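Local coordinates for protein putative eukaryotic translation initiation factor eIF-4E (Leishmania major, PDB 5WB5) that probably binds the 7-methylguanosine cap of messenger RNA, including the trypanosomatid cap 4, as a translation initiation factor of the eIF4E family, at residues F58-H69 with T132-M143. Sequence-based numbering, arbitrary orientation.
Sequences FFVMLRYMKPLH and TDLDKAWENVLM
Asp135, in the first turn of helix 133-147, grips the chain that leaves helix 55-64. Its OD1 accepts from Leu68 N on the syn side at 2.7 Å, a bent bond 21° out of the carboxylate plane, and more weakly from His69 N. The other oxygen, OD2, is weakly bonded to Thr132, the helix N-cap, whose OG1 also accepts the capping bond from Asp135 N. Pro67 CB and His69 CB close on this carboxylate, while Thr132 CG2 lies against the imidazole, 3.9 Å from His69 CG. Leu68 sends its branches inward: with CG anti to the carbonyl carbon (chi1 -50°), CD1 reaches Trp138 CB at 3.6 Å and also Leu134 CG, and CD2 sits over a face of the indole. Leu142 CD1 lies over the opposite face, so the indole is held between two leucines. Met65 comes to its rim, the chain folding at chi3 (59°) to bring CE near the ring plane beside NE1. The Leu62 and Leu142 side chains run past each other in opposite directions, Leu62 CD2 4.0 Å from Leu142 CD1. Farther along the antiparallel helices, Leu142 CB meets the edge of the Phe58 ring at CZ (3.7 Å), and Met143 SD makes an oblique Met-aromatic contact with Phe59. Tyr77, Ile167 and Met169 pack beneath the contact from strands 75-81 and 164-171; another protein's chain binds Arg63, Tyr64 and Asn140. Polar anchoring is thus concentrated at one end, where one firm and one weak backbone N-H, with a weak bond from Thr132 OG1, would partly offset the buried carboxylate's charge.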
ATOM      1  N   PHE A  58      -4.899  -6.038  -9.249  1.00 25.90           N
ATOM      2  CA  PHE A  58      -4.755  -5.659  -7.849  1.00 42.57           C
ATOM      3  C   PHE A  58      -5.053  -6.838  -6.933  1.00 31.71           C
ATOM      4  O   PHE A  58      -4.295  -7.121  -5.996  1.00 31.57           O
ATOM      5  CB  PHE A  58      -5.679  -4.482  -7.542  1.00 40.08           C
ATOM      6  CG  PHE A  58      -5.798  -4.163  -6.083  1.00 61.40           C
ATOM      7  CD1 PHE A  58      -4.803  -3.461  -5.427  1.00 36.44           C
ATOM      8  CD2 PHE A  58      -6.915  -4.554  -5.371  1.00 63.59           C
ATOM      9  CE1 PHE A  58      -4.921  -3.160  -4.087  1.00 30.65           C
ATOM     10  CE2 PHE A  58      -7.036  -4.257  -4.029  1.00 23.48           C
ATOM     11  CZ  PHE A  58      -6.040  -3.559  -3.387  1.00 23.67           C
ATOM     12  N   PHE A  59      -6.150  -7.552  -7.194  1.00 23.88           N
ATOM     13  CA  PHE A  59      -6.508  -8.661  -6.316  1.00 33.29           C
ATOM     14  C   PHE A  59      -5.567  -9.849  -6.482  1.00 58.64           C
ATOM     15  O   PHE A  59      -5.351 -10.597  -5.523  1.00 43.67           O
ATOM     16  CB  PHE A  59      -7.959  -9.067  -6.548  1.00 38.30           C
ATOM     17  CG  PHE A  59      -8.939  -8.174  -5.845  1.00 22.89           C
ATOM     18  CD1 PHE A  59      -9.132  -8.280  -4.476  1.00 22.57           C
ATOM     19  CD2 PHE A  59      -9.645  -7.211  -6.542  1.00 23.55           C
ATOM     20  CE1 PHE A  59     -10.020  -7.455  -3.822  1.00 32.00           C
ATOM     21  CE2 PHE A  59     -10.534  -6.382  -5.893  1.00 23.89           C
ATOM     22  CZ  PHE A  59     -10.723  -6.505  -4.529  1.00 43.11           C
ATOM     23  N   VAL A  60      -4.974 -10.030  -7.663  1.00 23.97           N
ATOM     24  CA  VAL A  60      -3.949 -11.062  -7.814  1.00 43.17           C
ATOM     25  C   VAL A  60      -2.722 -10.705  -6.981  1.00 65.15           C
ATOM     26  O   VAL A  60      -2.175 -11.540  -6.241  1.00 38.79           O
ATOM     27  CB  VAL A  60      -3.593 -11.250  -9.299  1.00 62.58           C
ATOM     28  CG1 VAL A  60      -2.435 -12.214  -9.456  1.00 81.04           C
ATOM     29  CG2 VAL A  60      -4.795 -11.766 -10.070  1.00 67.77           C
ATOM     30  N   MET A  61      -2.265  -9.456  -7.102  1.00 27.38           N
ATOM     31  CA  MET A  61      -1.205  -8.954  -6.237  1.00 42.57           C
ATOM     32  C   MET A  61      -1.509  -9.275  -4.780  1.00 45.49           C
ATOM     33  O   MET A  61      -0.683  -9.860  -4.072  1.00 72.49           O
ATOM     34  CB  MET A  61      -1.054  -7.445  -6.439  1.00 40.60           C
ATOM     35  CG  MET A  61       0.039  -6.789  -5.611  1.00 46.72           C
ATOM     36  SD  MET A  61      -0.135  -4.993  -5.569  1.00 34.27           S
ATOM     37  CE  MET A  61      -1.492  -4.822  -4.414  1.00 45.97           C
ATOM     38  N   LEU A  62      -2.705  -8.902  -4.320  1.00 23.99           N
ATOM     39  CA  LEU A  62      -3.093  -9.199  -2.944  1.00 29.82           C
ATOM     40  C   LEU A  62      -2.979 -10.687  -2.651  1.00 37.68           C
ATOM     41  O   LEU A  62      -2.501 -11.083  -1.582  1.00 35.14           O
ATOM     42  CB  LEU A  62      -4.518  -8.721  -2.677  1.00 54.94           C
ATOM     43  CG  LEU A  62      -4.715  -7.235  -2.389  1.00 68.45           C
ATOM     44  CD1 LEU A  62      -6.198  -6.935  -2.264  1.00 59.04           C
ATOM     45  CD2 LEU A  62      -3.977  -6.815  -1.125  1.00 47.39           C
ATOM     46  N   ARG A  63      -3.428 -11.525  -3.586  1.00 23.40           N
ATOM     47  CA  ARG A  63      -3.333 -12.967  -3.401  1.00 23.24           C
ATOM     48  C   ARG A  63      -1.905 -13.376  -3.075  1.00 38.20           C
ATOM     49  O   ARG A  63      -1.664 -14.149  -2.142  1.00 30.73           O
ATOM     50  CB  ARG A  63      -3.817 -13.690  -4.658  1.00 23.27           C
ATOM     51  CG  ARG A  63      -3.830 -15.211  -4.551  1.00 47.29           C
ATOM     52  CD  ARG A  63      -3.944 -15.846  -5.931  1.00 45.13           C
ATOM     53  NE  ARG A  63      -5.135 -15.380  -6.633  1.00 35.07           N
ATOM     54  CZ  ARG A  63      -5.259 -15.314  -7.955  1.00 24.87           C
ATOM     55  NH1 ARG A  63      -4.261 -15.677  -8.747  1.00 43.52           N
ATOM     56  NH2 ARG A  63      -6.393 -14.871  -8.487  1.00 62.41           N
ATOM     57  N   TYR A  64      -0.941 -12.862  -3.835  1.00 38.90           N
ATOM     58  CA  TYR A  64       0.441 -13.299  -3.665  1.00 49.55           C
ATOM     59  C   TYR A  64       1.253 -12.410  -2.725  1.00 58.24           C
ATOM     60  O   TYR A  64       2.456 -12.642  -2.568  1.00 62.54           O
ATOM     61  CB  TYR A  64       1.131 -13.398  -5.029  1.00 42.79           C
ATOM     62  CG  TYR A  64       0.638 -14.578  -5.837  1.00 34.12           C
ATOM     63  CD1 TYR A  64       0.945 -15.880  -5.454  1.00 24.54           C
ATOM     64  CD2 TYR A  64      -0.144 -14.396  -6.972  1.00 42.40           C
ATOM     65  CE1 TYR A  64       0.493 -16.962  -6.182  1.00 54.25           C
ATOM     66  CE2 TYR A  64      -0.597 -15.472  -7.706  1.00 44.74           C
ATOM     67  CZ  TYR A  64      -0.279 -16.753  -7.306  1.00 63.68           C
ATOM     68  OH  TYR A  64      -0.733 -17.825  -8.036  1.00 40.93           O
ATOM     69  N   MET A  65       0.636 -11.421  -2.087  1.00 54.49           N
ATOM     70  CA  MET A  65       1.317 -10.662  -1.049  1.00 42.66           C
ATOM     71  C   MET A  65       1.321 -11.441   0.260  1.00 50.84           C
ATOM     72  O   MET A  65       0.447 -12.273   0.519  1.00 45.70           O
ATOM     73  CB  MET A  65       0.642  -9.309  -0.829  1.00 69.93           C
ATOM     74  CG  MET A  65       1.047  -8.237  -1.822  1.00 82.24           C
ATOM     75  SD  MET A  65       0.108  -6.706  -1.615  1.00 49.44           S
ATOM     76  CE  MET A  65       0.489  -6.272   0.077  1.00 83.01           C
ATOM     77  N   LYS A  66       2.318 -11.161   1.089  1.00 59.45           N
ATOM     78  CA  LYS A  66       2.352 -11.829   2.381  1.00 39.81           C
ATOM     79  C   LYS A  66       1.571 -11.011   3.408  1.00 35.99           C
ATOM     80  O   LYS A  66       1.669  -9.779   3.423  1.00 26.14           O
ATOM     81  CB  LYS A  66       3.791 -12.013   2.856  1.00 51.38           C
ATOM     82  CG  LYS A  66       4.656 -12.869   1.928  1.00 64.76           C
ATOM     83  CD  LYS A  66       4.291 -14.344   2.008  1.00 74.08           C
ATOM     84  CE  LYS A  66       5.062 -15.168   0.982  1.00 81.36           C
ATOM     85  NZ  LYS A  66       6.535 -15.001   1.105  1.00 58.17           N
ATOM     86  N   PRO A  67       0.772 -11.644   4.264  1.00 23.36           N
ATOM     87  CA  PRO A  67       0.057 -10.880   5.290  1.00 27.03           C
ATOM     88  C   PRO A  67       1.016 -10.276   6.300  1.00 49.27           C
ATOM     89  O   PRO A  67       2.104 -10.798   6.554  1.00 61.78           O
ATOM     90  CB  PRO A  67      -0.858 -11.924   5.941  1.00 29.44           C
ATOM     91  CG  PRO A  67      -0.203 -13.220   5.680  1.00 22.81           C
ATOM     92  CD  PRO A  67       0.471 -13.082   4.344  1.00 25.55           C
ATOM     93  N   LEU A  68       0.592  -9.153   6.879  1.00 68.31           N
ATOM     94  CA  LEU A  68       1.421  -8.472   7.865  1.00 54.64           C
ATOM     95  C   LEU A  68       1.559  -9.297   9.137  1.00 30.52           C
ATOM     96  O   LEU A  68       2.594  -9.228   9.808  1.00 26.41           O
ATOM     97  CB  LEU A  68       0.830  -7.101   8.180  1.00 49.99           C
ATOM     98  CG  LEU A  68       0.484  -6.248   6.957  1.00 45.57           C
ATOM     99  CD1 LEU A  68      -0.266  -5.002   7.383  1.00 73.19           C
ATOM    100  CD2 LEU A  68       1.736  -5.880   6.179  1.00 43.75           C
ATOM    101  N   HIS A  69       0.537 -10.084   9.480  1.00 31.24           N
ATOM    102  CA  HIS A  69       0.614 -10.932  10.665  1.00 37.38           C
ATOM    103  C   HIS A  69       1.786 -11.898  10.584  1.00 53.05           C
ATOM    104  O   HIS A  69       2.354 -12.271  11.617  1.00 69.41           O
ATOM    105  CB  HIS A  69      -0.695 -11.702  10.839  1.00 50.13           C
ATOM    106  CG  HIS A  69      -0.644 -12.750  11.904  1.00 75.28           C
ATOM    107  ND1 HIS A  69       0.051 -12.582  13.082  1.00 83.84           N
ATOM    108  CD2 HIS A  69      -1.206 -13.980  11.971  1.00 71.93           C
ATOM    109  CE1 HIS A  69      -0.082 -13.665  13.828  1.00 95.55           C
ATOM    110  NE2 HIS A  69      -0.842 -14.528  13.177  1.00 96.90           N
ATOM    111  N   THR A 132      -6.238 -10.875  10.545  1.00 59.83           N
ATOM    112  CA  THR A 132      -6.169  -9.953  11.663  1.00 42.45           C
ATOM    113  C   THR A 132      -6.748  -8.598  11.264  1.00 44.21           C
ATOM    114  O   THR A 132      -6.838  -8.253  10.082  1.00 57.83           O
ATOM    115  CB  THR A 132      -4.724  -9.786  12.133  1.00 45.91           C
ATOM    116  OG1 THR A 132      -3.945  -9.193  11.086  1.00 55.67           O
ATOM    117  CG2 THR A 132      -4.126 -11.137  12.505  1.00 72.58           C
ATOM    118  N   ASP A 133      -7.158  -7.829  12.274  1.00 29.89           N
ATOM    119  CA  ASP A 133      -7.649  -6.480  12.016  1.00 32.59           C
ATOM    120  C   ASP A 133      -6.598  -5.635  11.309  1.00 27.78           C
ATOM    121  O   ASP A 133      -6.941  -4.759  10.507  1.00 23.71           O
ATOM    122  CB  ASP A 133      -8.074  -5.818  13.326  1.00 36.45           C
ATOM    123  CG  ASP A 133      -9.320  -6.448  13.920  1.00 35.46           C
ATOM    124  OD1 ASP A 133     -10.223  -6.836  13.148  1.00 46.57           O
ATOM    125  OD2 ASP A 133      -9.397  -6.557  15.162  1.00 61.24           O
ATOM    126  N   LEU A 134      -5.316  -5.884  11.581  1.00 22.15           N
ATOM    127  CA  LEU A 134      -4.256  -5.154  10.892  1.00 22.97           C
ATOM    128  C   LEU A 134      -4.257  -5.468   9.398  1.00 29.45           C
ATOM    129  O   LEU A 134      -4.187  -4.559   8.560  1.00 21.61           O
ATOM    130  CB  LEU A 134      -2.902  -5.497  11.516  1.00 64.49           C
ATOM    131  CG  LEU A 134      -1.675  -4.815  10.911  1.00 68.36           C
ATOM    132  CD1 LEU A 134      -1.741  -3.315  11.110  1.00 33.02           C
ATOM    133  CD2 LEU A 134      -0.411  -5.387  11.523  1.00 72.51           C
ATOM    134  N   ASP A 135      -4.320  -6.753   9.043  1.00 26.63           N
ATOM    135  CA  ASP A 135      -4.403  -7.113   7.634  1.00 36.73           C
ATOM    136  C   ASP A 135      -5.656  -6.527   6.998  1.00 37.26           C
ATOM    137  O   ASP A 135      -5.617  -6.048   5.858  1.00 23.36           O
ATOM    138  CB  ASP A 135      -4.385  -8.634   7.474  1.00 54.16           C
ATOM    139  CG  ASP A 135      -3.074  -9.255   7.911  1.00 42.20           C
ATOM    140  OD1 ASP A 135      -2.002  -8.679   7.616  1.00 21.84           O
ATOM    141  OD2 ASP A 135      -3.119 -10.329   8.550  1.00 29.18           O
ATOM    142  N   LYS A 136      -6.782  -6.561   7.718  1.00 33.84           N
ATOM    143  CA  LYS A 136      -8.027  -6.033   7.170  1.00 29.33           C
ATOM    144  C   LYS A 136      -7.916  -4.539   6.892  1.00 49.16           C
ATOM    145  O   LYS A 136      -8.384  -4.059   5.853  1.00 21.13           O
ATOM    146  CB  LYS A 136      -9.187  -6.310   8.127  1.00 22.24           C
ATOM    147  CG  LYS A 136      -9.577  -7.780   8.235  1.00 21.53           C
ATOM    148  CD  LYS A 136     -10.624  -7.989   9.319  1.00 41.40           C
ATOM    149  CE  LYS A 136     -10.979  -9.458   9.480  1.00 62.63           C
ATOM    150  NZ  LYS A 136     -11.840  -9.692  10.675  1.00 81.66           N
ATOM    151  N   ALA A 137      -7.299  -3.787   7.807  1.00 21.29           N
ATOM    152  CA  ALA A 137      -7.127  -2.354   7.592  1.00 21.28           C
ATOM    153  C   ALA A 137      -6.170  -2.083   6.440  1.00 32.68           C
ATOM    154  O   ALA A 137      -6.385  -1.159   5.645  1.00 28.18           O
ATOM    155  CB  ALA A 137      -6.628  -1.692   8.874  1.00 24.33           C
ATOM    156  N   TRP A 138      -5.105  -2.878   6.337  1.00 42.08           N
ATOM    157  CA  TRP A 138      -4.180  -2.739   5.220  1.00 38.18           C
ATOM    158  C   TRP A 138      -4.905  -2.947   3.892  1.00 33.08           C
ATOM    159  O   TRP A 138      -4.765  -2.148   2.956  1.00 21.34           O
ATOM    160  CB  TRP A 138      -3.032  -3.736   5.405  1.00 54.91           C
ATOM    161  CG  TRP A 138      -1.996  -3.746   4.331  1.00 40.75           C
ATOM    162  CD1 TRP A 138      -1.489  -4.845   3.705  1.00 38.81           C
ATOM    163  CD2 TRP A 138      -1.329  -2.614   3.759  1.00 21.69           C
ATOM    164  NE1 TRP A 138      -0.550  -4.471   2.778  1.00 32.37           N
ATOM    165  CE2 TRP A 138      -0.434  -3.106   2.790  1.00 21.75           C
ATOM    166  CE3 TRP A 138      -1.402  -1.235   3.969  1.00 30.66           C
ATOM    167  CZ2 TRP A 138       0.380  -2.270   2.033  1.00 27.93           C
ATOM    168  CZ3 TRP A 138      -0.592  -0.404   3.214  1.00 42.95           C
ATOM    169  CH2 TRP A 138       0.286  -0.926   2.259  1.00 46.70           C
ATOM    170  N   GLU A 139      -5.714  -4.007   3.810  1.00 27.69           N
ATOM    171  CA  GLU A 139      -6.476  -4.280   2.595  1.00 44.75           C
ATOM    172  C   GLU A 139      -7.476  -3.164   2.304  1.00 21.08           C
ATOM    173  O   GLU A 139      -7.643  -2.755   1.149  1.00 21.03           O
ATOM    174  CB  GLU A 139      -7.193  -5.626   2.720  1.00 49.31           C
ATOM    175  CG  GLU A 139      -6.260  -6.831   2.790  1.00 65.17           C
ATOM    176  CD  GLU A 139      -6.998  -8.142   3.026  1.00 21.21           C
ATOM    177  OE1 GLU A 139      -8.223  -8.105   3.266  1.00 43.38           O
ATOM    178  OE2 GLU A 139      -6.351  -9.211   2.971  1.00 41.21           O
ATOM    179  N   ASN A 140      -8.156  -2.660   3.337  1.00 21.05           N
ATOM    180  CA  ASN A 140      -9.122  -1.587   3.132  1.00 20.94           C
ATOM    181  C   ASN A 140      -8.449  -0.340   2.576  1.00 28.47           C
ATOM    182  O   ASN A 140      -8.973   0.300   1.655  1.00 45.17           O
ATOM    183  CB  ASN A 140      -9.841  -1.271   4.441  1.00 57.09           C
ATOM    184  CG  ASN A 140     -10.837  -2.345   4.838  1.00 37.50           C
ATOM    185  OD1 ASN A 140     -11.275  -3.146   4.011  1.00 20.80           O
ATOM    186  ND2 ASN A 140     -11.206  -2.364   6.111  1.00 41.52           N
ATOM    187  N   VAL A 141      -7.285   0.024   3.117  1.00 32.21           N
ATOM    188  CA  VAL A 141      -6.601   1.223   2.640  1.00 29.00           C
ATOM    189  C   VAL A 141      -6.080   1.014   1.224  1.00 27.57           C
ATOM    190  O   VAL A 141      -6.105   1.934   0.399  1.00 21.11           O
ATOM    191  CB  VAL A 141      -5.472   1.617   3.608  1.00 29.90           C
ATOM    192  CG1 VAL A 141      -4.703   2.822   3.077  1.00 27.65           C
ATOM    193  CG2 VAL A 141      -6.051   1.925   4.977  1.00 21.25           C
ATOM    194  N   LEU A 142      -5.609  -0.194   0.911  1.00 21.18           N
ATOM    195  CA  LEU A 142      -5.171  -0.463  -0.456  1.00 32.78           C
ATOM    196  C   LEU A 142      -6.336  -0.355  -1.435  1.00 43.43           C
ATOM    197  O   LEU A 142      -6.196   0.226  -2.522  1.00 62.05           O
ATOM    198  CB  LEU A 142      -4.522  -1.844  -0.531  1.00 21.26           C
ATOM    199  CG  LEU A 142      -3.032  -1.886  -0.203  1.00 33.55           C
ATOM    200  CD1 LEU A 142      -2.598  -3.311   0.113  1.00 41.50           C
ATOM    201  CD2 LEU A 142      -2.225  -1.323  -1.371  1.00 43.42           C
ATOM    202  N   MET A 143      -7.493  -0.915  -1.066  1.00 45.85           N
ATOM    203  CA  MET A 143      -8.664  -0.846  -1.932  1.00 32.56           C
ATOM    204  C   MET A 143      -9.133   0.591  -2.102  1.00 31.54           C
ATOM    205  O   MET A 143      -9.561   0.984  -3.191  1.00 38.63           O
ATOM    206  CB  MET A 143      -9.795  -1.708  -1.368  1.00 37.12           C
ATOM    207  CG  MET A 143      -9.560  -3.206  -1.480  1.00 39.61           C
ATOM    208  SD  MET A 143     -10.966  -4.195  -0.943  1.00 62.75           S
ATOM    209  CE  MET A 143     -11.084  -3.701   0.770  1.00 58.25           C
TER